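Local coordinates for protein beta-2-microglobulin (Danio rerio, PDB 4M9O) that serves as the light-chain component of class I major histocompatibility complexes, taking part in the presentation of peptide antigens to the immune system, at residues Glu40-Asn44 / Gly45-Ser49. Sequence-based numbering, arbitrary orientation.
Sequences ELLKN and GQVMS
With CG turned beside its own backbone N (chi1 -59°) and the chain then running straight to SD before bending at CE, M48 lays its thioether along the end of strand 38-43, between L41 and K43. SD lies 3.7 Å from K43 CB and 4.3 Å from L41 CB, while CG passes close to the K43 amide; a long, unbranched, flexible side chain suits this strip, which continues into Y80 and V70. K43 sets off the other way, CG opposite its backbone N (chi1 174°), and the extended chain carries the ammonium group away from the hairpin, so that CB, at the base of the side chain, lies against the sulfur, beside the backbone amide. L42 and V47, a non-hydrogen-bonded pair, lie on the face opposite K43 and Q46: L42 CD2 meets V47 CG2 at 4.0 Å. The V47 and E40 side chains cross obliquely, the bent glutamate bringing OE1 to 3.5 Å from V47 CG1; the short branched valine thus presents one methyl to each neighbour. The carboxylate also has a weak, long ion pair with K68.

The two strands form a tight beta hairpin at the edge of one sheet of the immunoglobulin C1-type sandwich, closed by a type I' turn from K43 to Q46. N44 and G45 take the positive phi angles of that turn, a conformation asparagine tolerates well and glycine adopts easily. K43 N donates to Q46 O (2.9 Å). Q46 N donates to K43 O in return (2.8 Å), coming from above the carbonyl plane. M48 N adds a nearly straight bond to L41 O at 3.0 Å. At the solvent-facing tip, one water donates to both N44 O and Q46 OE1. The N44 side chain instead ties the turn to its neighbour loop, OD1 accepting from E79 N and ND2 donating to D78 OD1.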
loop_
_atom_site.group_PDB
_atom_site.type_symbol
_atom_site.label_atom_id
_atom_site.label_comp_id
_atom_site.label_asym_id
_atom_site.label_seq_id
_atom_site.Cartn_x
_atom_site.Cartn_y
_atom_site.Cartn_z
ATOM N N GLU A 40 0.545 -0.138 6.369
ATOM C CA GLU A 40 0.193 1.252 6.671
ATOM C C GLU A 40 0.531 2.166 5.531
ATOM O O GLU A 40 1.453 1.933 4.819
ATOM C CB GLU A 40 0.856 1.814 7.918
ATOM C CG GLU A 40 0.563 1.140 9.219
ATOM C CD GLU A 40 -0.890 1.102 9.596
ATOM O OE1 GLU A 40 -1.661 2.035 9.313
ATOM O OE2 GLU A 40 -1.265 0.112 10.205
ATOM N N LEU A 41 -0.245 3.209 5.369
ATOM C CA LEU A 41 -0.021 4.195 4.344
ATOM C C LEU A 41 0.492 5.428 5.052
ATOM O O LEU A 41 -0.025 5.806 6.036
ATOM C CB LEU A 41 -1.288 4.497 3.567
ATOM C CG LEU A 41 -1.778 3.503 2.527
ATOM C CD1 LEU A 41 -3.116 3.839 1.933
ATOM C CD2 LEU A 41 -0.774 3.377 1.507
ATOM N N LEU A 42 1.547 6.013 4.550
ATOM C CA LEU A 42 2.184 7.130 5.204
ATOM C C LEU A 42 2.312 8.374 4.366
ATOM O O LEU A 42 2.605 8.310 3.231
ATOM C CB LEU A 42 3.540 6.714 5.717
ATOM C CG LEU A 42 3.560 5.742 6.878
ATOM C CD1 LEU A 42 3.978 4.455 6.455
ATOM C CD2 LEU A 42 4.356 6.186 8.004
ATOM N N LYS A 43 2.051 9.506 4.973
ATOM C CA LYS A 43 2.273 10.795 4.352
ATOM C C LYS A 43 3.271 11.627 5.137
ATOM O O LYS A 43 3.070 11.911 6.272
ATOM C CB LYS A 43 0.989 11.565 4.182
ATOM C CG LYS A 43 1.191 12.973 3.681
ATOM C CD LYS A 43 -0.032 13.745 3.841
ATOM C CE LYS A 43 0.075 15.099 3.254
ATOM N NZ LYS A 43 -1.106 15.881 3.496
ATOM N N ASN A 44 4.360 11.990 4.500
ATOM C CA ASN A 44 5.343 12.871 5.086
ATOM C C ASN A 44 5.758 12.305 6.436
ATOM O O ASN A 44 5.978 12.991 7.380
ATOM C CB ASN A 44 4.839 14.332 5.136
ATOM C CG ASN A 44 4.738 14.952 3.765
ATOM O OD1 ASN A 44 5.353 14.505 2.842
ATOM N ND2 ASN A 44 3.956 15.969 3.643
ATOM N N GLY A 45 5.853 10.990 6.423
ATOM C CA GLY A 45 6.188 10.138 7.483
ATOM C C GLY A 45 5.193 10.082 8.592
ATOM O O GLY A 45 5.554 9.633 9.614
ATOM N N GLN A 46 3.948 10.328 8.422
ATOM C CA GLN A 46 3.042 10.036 9.494
ATOM C C GLN A 46 2.024 9.073 8.977
ATOM O O GLN A 46 1.644 9.174 7.861
ATOM C CB GLN A 46 2.340 11.294 9.942
ATOM C CG GLN A 46 3.258 12.332 10.415
ATOM C CD GLN A 46 2.528 13.477 10.928
ATOM O OE1 GLN A 46 2.598 14.541 10.391
ATOM N NE2 GLN A 46 1.798 13.270 11.978
ATOM N N VAL A 47 1.589 8.160 9.817
ATOM C CA VAL A 47 0.550 7.258 9.432
ATOM C C VAL A 47 -0.730 8.015 9.105
ATOM O O VAL A 47 -1.167 8.848 9.838
ATOM C CB VAL A 47 0.291 6.212 10.496
ATOM C CG1 VAL A 47 -0.794 5.337 10.097
ATOM C CG2 VAL A 47 1.491 5.431 10.751
ATOM N N MET A 48 -1.261 7.720 7.940
ATOM C CA MET A 48 -2.441 8.332 7.443
ATOM C C MET A 48 -3.644 7.780 8.114
ATOM O O MET A 48 -3.697 6.631 8.413
ATOM C CB MET A 48 -2.544 8.197 5.947
ATOM C CG MET A 48 -1.370 8.805 5.214
ATOM S SD MET A 48 -1.399 8.837 3.465
ATOM C CE MET A 48 -2.748 9.858 3.149
ATOM N N SER A 49 -4.605 8.651 8.319
ATOM C CA SER A 49 -5.846 8.321 8.937
ATOM C C SER A 49 -6.944 8.128 7.937
ATOM O O SER A 49 -6.846 8.555 6.828
ATOM C CB SER A 49 -6.249 9.377 9.954
ATOM O OG SER A 49 -6.820 10.486 9.348
HETATM O O HOH W 1 4.646 15.206 8.384
#